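Local coordinates for mandelate racemase / muconate lactonizing enzyme family protein (Agrobacterium tumefaciens, PDB 4DXK) that probably acts as a lyase or racemase of the enolase superfamily, with a metal-binding alpha/beta barrel as its catalytic domain, at residues I61-L64 with A65-V69; I103-L107 with G108-R112; A196-P199 with F200-I203. One frame throughout, in Å; residues are numbered along the deposited sequence.

Contact 1. Residues I61-L64 with A65-V69; sequences IDLL and AQDLV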
loop_
_atom_site.group_PDB
_atom_site.type_symbol
_atom_site.label_atom_id
_atom_site.label_comp_id
_atom_site.label_asym_id
_atom_site.label_seq_id
_atom_site.Cartn_x
_atom_site.Cartn_y
_atom_site.Cartn_z
ATOM N N ILE A 61 1.687 -31.859 24.835
ATOM C CA ILE A 61 2.785 -31.392 23.991
ATOM C C ILE A 61 2.677 -29.910 23.646
ATOM O O ILE A 61 3.629 -29.150 23.818
ATOM C CB ILE A 61 2.936 -32.250 22.714
ATOM C CG1 ILE A 61 3.223 -33.707 23.092
ATOM C CG2 ILE A 61 4.047 -31.700 21.816
ATOM C CD1 ILE A 61 3.506 -34.614 21.896
ATOM N N ASP A 62 1.510 -29.493 23.169
ATOM C CA ASP A 62 1.303 -28.086 22.833
ATOM C C ASP A 62 1.505 -27.195 24.053
ATOM O O ASP A 62 2.085 -26.108 23.951
ATOM C CB ASP A 62 -0.092 -27.870 22.247
ATOM C CG ASP A 62 -0.182 -28.309 20.802
ATOM O OD1 ASP A 62 0.748 -28.014 20.016
ATOM O OD2 ASP A 62 -1.184 -28.956 20.442
ATOM N N LEU A 63 1.051 -27.654 25.214
ATOM C CA LEU A 63 1.202 -26.874 26.438
ATOM C C LEU A 63 2.674 -26.747 26.850
ATOM O O LEU A 63 3.140 -25.662 27.207
ATOM C CB LEU A 63 0.394 -27.497 27.575
ATOM C CG LEU A 63 0.464 -26.770 28.918
ATOM C CD1 LEU A 63 -0.106 -25.362 28.799
ATOM C CD2 LEU A 63 -0.249 -27.570 30.001
ATOM N N LEU A 64 3.413 -27.850 26.797
ATOM C CA LEU A 64 4.832 -27.817 27.140
ATOM C C LEU A 64 5.613 -26.929 26.175
ATOM O O LEU A 64 6.522 -26.213 26.605
ATOM C CB LEU A 64 5.421 -29.231 27.197
ATOM C CG LEU A 64 5.102 -29.984 28.492
ATOM C CD1 LEU A 64 5.344 -31.488 28.355
ATOM C CD2 LEU A 64 5.920 -29.422 29.660
ATOM N N ALA A 65 5.266 -26.948 24.890
ATOM C CA ALA A 65 5.925 -26.055 23.941
ATOM C C ALA A 65 5.684 -24.595 24.346
ATOM O O ALA A 65 6.614 -23.784 24.383
ATOM C CB ALA A 65 5.427 -26.306 22.528
ATOM N N GLN A 66 4.442 -24.272 24.682
ATOM C CA GLN A 66 4.097 -22.931 25.135
ATOM C C GLN A 66 4.871 -22.568 26.399
ATOM O O GLN A 66 5.394 -21.448 26.524
ATOM C CB GLN A 66 2.593 -22.874 25.399
ATOM C CG GLN A 66 1.990 -21.495 25.653
ATOM C CD GLN A 66 0.496 -21.598 25.933
ATOM O OE1 GLN A 66 -0.054 -22.699 26.002
ATOM N NE2 GLN A 66 -0.160 -20.458 26.101
ATOM N N ASP A 67 4.958 -23.506 27.336
ATOM C CA ASP A 67 5.588 -23.250 28.628
ATOM C C ASP A 67 7.096 -23.013 28.538
ATOM O O ASP A 67 7.690 -22.471 29.478
ATOM C CB ASP A 67 5.298 -24.390 29.615
ATOM C CG ASP A 67 3.864 -24.394 30.114
ATOM O OD1 ASP A 67 3.176 -23.373 29.952
ATOM O OD2 ASP A 67 3.443 -25.423 30.688
ATOM N N LEU A 68 7.721 -23.427 27.434
ATOM C CA LEU A 68 9.167 -23.255 27.274
ATOM C C LEU A 68 9.551 -22.035 26.434
ATOM O O LEU A 68 10.736 -21.736 26.303
ATOM C CB LEU A 68 9.817 -24.528 26.718
ATOM C CG LEU A 68 9.755 -25.745 27.646
ATOM C CD1 LEU A 68 10.419 -26.935 26.975
ATOM C CD2 LEU A 68 10.416 -25.449 28.994
ATOM N N VAL A 69 8.574 -21.341 25.854
ATOM C CA VAL A 69 8.887 -20.114 25.125
ATOM C C VAL A 69 9.508 -19.101 26.086
ATOM O O VAL A 69 8.961 -18.824 27.148
ATOM C CB VAL A 69 7.644 -19.509 24.457
ATOM C CG1 VAL A 69 7.981 -18.159 23.848
ATOM C CG2 VAL A 69 7.077 -20.455 23.384
#

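Contact 2. Residues I103-L107 with G108-R112; sequences IAQLL and GGFSR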
loop_
_atom_site.group_PDB
_atom_site.type_symbol
_atom_site.label_atom_id
_atom_site.label_comp_id
_atom_site.label_asym_id
_atom_site.label_seq_id
_atom_site.Cartn_x
_atom_site.Cartn_y
_atom_site.Cartn_z
ATOM N N ILE A 103 5.258 -41.434 14.463
ATOM C CA ILE A 103 5.011 -39.993 14.501
ATOM C C ILE A 103 4.184 -39.493 13.306
ATOM O O ILE A 103 3.276 -38.682 13.487
ATOM C CB ILE A 103 6.318 -39.189 14.687
ATOM C CG1 ILE A 103 6.839 -39.371 16.118
ATOM C CG2 ILE A 103 6.117 -37.706 14.378
ATOM C CD1 ILE A 103 8.265 -38.906 16.319
ATOM N N ALA A 104 4.461 -39.990 12.102
ATOM C CA ALA A 104 3.718 -39.518 10.935
ATOM C C ALA A 104 2.217 -39.733 11.113
ATOM O O ALA A 104 1.410 -38.923 10.672
ATOM C CB ALA A 104 4.204 -40.196 9.669
ATOM N N GLN A 105 1.837 -40.828 11.761
ATOM C CA GLN A 105 0.427 -41.071 12.031
ATOM C C GLN A 105 -0.136 -40.035 12.998
ATOM O O GLN A 105 -1.211 -39.475 12.771
ATOM C CB GLN A 105 0.195 -42.479 12.580
ATOM C CG GLN A 105 -1.280 -42.732 12.881
ATOM C CD GLN A 105 -2.142 -42.589 11.637
ATOM O OE1 GLN A 105 -1.913 -43.270 10.647
ATOM N NE2 GLN A 105 -3.118 -41.696 11.682
ATOM N N LEU A 106 0.589 -39.766 14.074
ATOM C CA LEU A 106 0.124 -38.826 15.077
ATOM C C LEU A 106 0.017 -37.411 14.527
ATOM O O LEU A 106 -0.756 -36.616 15.047
ATOM C CB LEU A 106 1.025 -38.871 16.316
ATOM C CG LEU A 106 1.018 -40.204 17.067
ATOM C CD1 LEU A 106 1.914 -40.086 18.282
ATOM C CD2 LEU A 106 -0.400 -40.613 17.462
ATOM N N LEU A 107 0.783 -37.089 13.487
ATOM C CA LEU A 107 0.674 -35.786 12.839
ATOM C C LEU A 107 -0.598 -35.623 11.999
ATOM O O LEU A 107 -0.947 -34.497 11.629
ATOM C CB LEU A 107 1.907 -35.500 11.976
ATOM C CG LEU A 107 3.230 -35.384 12.727
ATOM C CD1 LEU A 107 4.382 -35.318 11.741
ATOM C CD2 LEU A 107 3.239 -34.189 13.661
ATOM N N GLY A 108 -1.280 -36.722 11.690
ATOM C CA GLY A 108 -2.454 -36.698 10.827
ATOM C C GLY A 108 -2.460 -37.748 9.732
ATOM O O GLY A 108 -3.352 -37.757 8.868
ATOM N N GLY A 109 -1.489 -38.654 9.757
ATOM C CA GLY A 109 -1.498 -39.789 8.857
ATOM C C GLY A 109 -0.400 -39.786 7.815
ATOM O O GLY A 109 0.195 -38.743 7.530
ATOM N N PHE A 110 -0.127 -40.953 7.248
ATOM C CA PHE A 110 0.824 -41.073 6.146
ATOM C C PHE A 110 0.167 -40.618 4.853
ATOM O O PHE A 110 -0.466 -41.422 4.152
ATOM C CB PHE A 110 1.272 -42.525 5.983
ATOM C CG PHE A 110 2.208 -43.006 7.055
ATOM C CD1 PHE A 110 1.720 -43.500 8.263
ATOM C CD2 PHE A 110 3.578 -43.008 6.836
ATOM C CE1 PHE A 110 2.590 -43.969 9.244
ATOM C CE2 PHE A 110 4.459 -43.464 7.813
ATOM C CZ PHE A 110 3.964 -43.950 9.021
ATOM N N SER A 111 0.327 -39.349 4.505
ATOM C CA SER A 111 -0.230 -38.848 3.259
ATOM C C SER A 111 0.488 -39.437 2.051
ATOM O O SER A 111 -0.077 -39.508 0.960
ATOM C CB SER A 111 -0.211 -37.329 3.254
ATOM O OG SER A 111 -0.927 -36.839 4.381
ATOM N N ARG A 112 1.728 -39.865 2.263
ATOM C CA ARG A 112 2.493 -40.632 1.284
ATOM C C ARG A 112 3.317 -41.630 2.091
ATOM O O ARG A 112 3.547 -41.438 3.290
ATOM C CB ARG A 112 3.392 -39.708 0.445
ATOM C CG ARG A 112 4.337 -38.841 1.286
ATOM C CD ARG A 112 5.096 -37.791 0.464
ATOM N NE ARG A 112 4.185 -36.858 -0.187
ATOM C CZ ARG A 112 3.636 -35.801 0.405
ATOM N NH1 ARG A 112 3.915 -35.509 1.667
ATOM N NH2 ARG A 112 2.797 -35.028 -0.275
HETATM O O HOH W 1 -1.970 -43.036 7.896
#

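Contact 3. Residues A196-P199 with F200-I203; sequences ALEP and FEKI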
loop_
_atom_site.group_PDB
_atom_site.type_symbol
_atom_site.label_atom_id
_atom_site.label_comp_id
_atom_site.label_asym_id
_atom_site.label_seq_id
_atom_site.Cartn_x
_atom_site.Cartn_y
_atom_site.Cartn_z
ATOM N N ALA A 196 32.293 -19.278 -10.500
ATOM C CA ALA A 196 31.293 -19.953 -9.679
ATOM C C ALA A 196 30.129 -20.526 -10.501
ATOM O O ALA A 196 29.414 -21.413 -10.031
ATOM C CB ALA A 196 30.787 -19.016 -8.602
ATOM N N LEU A 197 29.949 -20.034 -11.727
ATOM C CA LEU A 197 28.904 -20.556 -12.606
ATOM C C LEU A 197 29.323 -21.850 -13.304
ATOM O O LEU A 197 28.473 -22.586 -13.808
ATOM C CB LEU A 197 28.501 -19.510 -13.645
ATOM C CG LEU A 197 27.812 -18.255 -13.119
ATOM C CD1 LEU A 197 27.592 -17.261 -14.250
ATOM C CD2 LEU A 197 26.491 -18.606 -12.455
ATOM N N GLU A 198 30.619 -22.129 -13.340
ATOM C CA GLU A 198 31.104 -23.308 -14.053
ATOM C C GLU A 198 30.506 -24.662 -13.628
ATOM O O GLU A 198 30.233 -25.494 -14.487
ATOM C CB GLU A 198 32.632 -23.327 -14.067
ATOM C CG GLU A 198 33.216 -22.174 -14.886
ATOM C CD GLU A 198 34.700 -22.320 -15.158
ATOM O OE1 GLU A 198 35.439 -22.724 -14.238
ATOM O OE2 GLU A 198 35.121 -22.026 -16.296
ATOM N N PRO A 199 30.274 -24.888 -12.317
ATOM C CA PRO A 199 29.621 -26.157 -11.973
ATOM C C PRO A 199 28.242 -26.318 -12.617
ATOM O O PRO A 199 27.861 -27.437 -12.955
ATOM C CB PRO A 199 29.479 -26.076 -10.451
ATOM C CG PRO A 199 30.586 -25.179 -10.022
ATOM C CD PRO A 199 30.743 -24.169 -11.116
ATOM N N PHE A 200 27.498 -25.224 -12.754
ATOM C CA PHE A 200 26.189 -25.290 -13.394
ATOM C C PHE A 200 26.332 -25.695 -14.862
ATOM O O PHE A 200 25.570 -26.528 -15.364
ATOM C CB PHE A 200 25.465 -23.952 -13.260
ATOM C CG PHE A 200 25.212 -23.550 -11.834
ATOM C CD1 PHE A 200 24.062 -23.958 -11.178
ATOM C CD2 PHE A 200 26.141 -22.784 -11.143
ATOM C CE1 PHE A 200 23.836 -23.599 -9.856
ATOM C CE2 PHE A 200 25.921 -22.425 -9.826
ATOM C CZ PHE A 200 24.772 -22.830 -9.181
ATOM N N GLU A 201 27.303 -25.096 -15.547
ATOM C CA GLU A 201 27.590 -25.433 -16.938
ATOM C C GLU A 201 27.926 -26.909 -17.069
ATOM O O GLU A 201 27.421 -27.601 -17.954
ATOM C CB GLU A 201 28.767 -24.601 -17.444
ATOM C CG GLU A 201 28.473 -23.124 -17.567
ATOM C CD GLU A 201 29.721 -22.271 -17.477
ATOM O OE1 GLU A 201 30.795 -22.725 -17.930
ATOM O OE2 GLU A 201 29.621 -21.146 -16.948
ATOM N N LYS A 202 28.786 -27.386 -16.176
ATOM C CA LYS A 202 29.246 -28.771 -16.229
ATOM C C LYS A 202 28.104 -29.758 -15.960
ATOM O O LYS A 202 27.985 -30.778 -16.637
ATOM C CB LYS A 202 30.421 -28.997 -15.267
ATOM C CG LYS A 202 31.651 -28.136 -15.576
ATOM C CD LYS A 202 32.879 -28.565 -14.773
ATOM C CE LYS A 202 33.731 -27.363 -14.366
ATOM N NZ LYS A 202 34.148 -26.542 -15.534
ATOM N N ILE A 203 27.245 -29.449 -14.993
ATOM C CA ILE A 203 26.104 -30.316 -14.712
ATOM C C ILE A 203 25.149 -30.372 -15.901
ATOM O O ILE A 203 24.728 -31.454 -16.313
ATOM C CB ILE A 203 25.331 -29.857 -13.457
ATOM C CG1 ILE A 203 26.196 -30.043 -12.210
ATOM C CG2 ILE A 203 24.028 -30.639 -13.314
ATOM C CD1 ILE A 203 25.694 -29.283 -10.988
#

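Contact 1. Residues I61-L64 with A65-V69
I61 to L64 offer their carbonyl oxygens to the amides of A65 to L68, each bond spanning four residues along one helix. A65 N meets I61 O at 2.9 Å and lies almost in line with the C=O bond. Q66 N follows on D62 O at 3.1 Å, and D67 N on L63 O at 2.8 Å. The last, L68 N to L64 O, is weak, bent to 126° at the hydrogen.

Van der Waals contacts run beside this backbone. L63 holds CG anti to its backbone N (chi1 -180°), which swings the branched end toward the next turn. There L63 CG lies 3.7 Å from D67 OD2, and L63 CD1 lies 3.9 Å from OE1 of the extended Q66. The branched apolar ends of L64 and L68 are buried against V53 and I49 of helix 38-53; L68 CG also rests 3.4 Å from L64 O. The small A65 leaves its CB close to the carbonyl oxygens of I61 and D62.

The charged ends look outside the helix. D67 bridges R56 with OD2 and R184 of the third subunit with OD1, which probably steadies a carboxylate lying close to L63 O. D62 pairs with K303. The arrangement is an amphipathic alpha-helix of the enolase-type N-terminal domain, apolar toward its helical neighbours and acidic where the domain meets the barrel and other subunits.

Contact 2. Residues I103-L107 with G108-R112
A104 and Q105 receive the amides of G109 and G108 in a Schellman motif: G108 N bonds Q105 O at 3.0 Å, G109 N bonds A104 O at 3.1 Å, and G108 takes a positive phi of 132°. The outer bond, from G109, arrives in the carbonyl plane on a lone pair of A104 O, whereas G108 N stands above the carbonyl plane of Q105. Glycine suits both turning positions, because at these backbone angles a beta carbon would press on the carbonyl oxygen of the preceding residue.

Once past the glycines, the chain brings F110 back over the helix. Its ring lays one face on the methyl of A104, a CH-pi contact in which A104 CB is 3.8 Å from the ring centroid and only 14° off the normal. Alanine is short enough to let the ring lie this close to the backbone. Q105 sends its CG anti to the backbone N and then bends at chi2 (60°), carrying the amide alongside G109, where Q105 NE2 is 3.8 Å from G109 CA. A water joins the two sides, donating to Q105 OE1 at 2.8 Å and accepting from F110 N at 2.9 Å; the other end of that amide, NE2, donates to L59 O of the second subunit.

Helix 323-335 lies along the turn: L107 packs on N335, F110 on L334, and H331 accepts the N-H of A104. I103 and L106 face helix 79-99, while the loop beyond leads to strand 115-118.

Contact 3. Residues A196-P199 with F200-I203
The carbonyls of L197, E198 and P199 take the amides of E201, K202 and I203, each four residues on. Having no N-H, P199 kinks the helix, yet these three bonds are nearly straight, 160 to 162° at the hydrogen. L197 O accepts E201 N at 3.3 Å, lying in the carbonyl plane; the irregular bond is the weak one to the same oxygen from F200 N. K202 N reaches E198 O at 2.9 Å, and I203 N reaches P199 O at the same 2.9 Å.

Side chains also pack on backbone carbonyls. F200 directs its ring edge at the backbone, with CE2 3.6 Å from A196 O. The branched I203 lies along the carbonyl that binds its amide, CG1 standing 3.2 Å from P199 O. The apolar contact is looser, L197 CD2 to F200 CD2 at 4.4 Å.

On the outer side K202 folds back, bent at chi3 and chi4 (-56°), over the preceding turn. Its NZ comes 3.8 Å from E198 CB, while the charges, E198 OE1 and K202 NZ, stay 4.2 Å apart, beyond a salt bridge; a mild mutual attraction is likely.

Helix 190-207 packs against strands 170-173 and 212-216 of the parallel barrel. F200 reaches I173, I213 and V215, and P199 and I203 lean on A156 of helix 156-165.

From the N terminus the three contacts come in series, and none nests within or crosses another. Contact 1 is a single helix of the N-terminal domain; contact 2 turns the chain from that domain toward strand 115-118; contact 3 lies within a barrel helix. Each is local and closes no long loop; contact 2 bends the chain as it leaves its helix. Contacts 1 and 2 have centres about 21 Å apart, and both meet the second subunit, where D62 packs on L107 of that copy and S111 on its D62. Contact 3, its centre about 46 Å from that of contact 1 and across the chain's centre, backs strand 212-216, which ends at the sodium ligand E216.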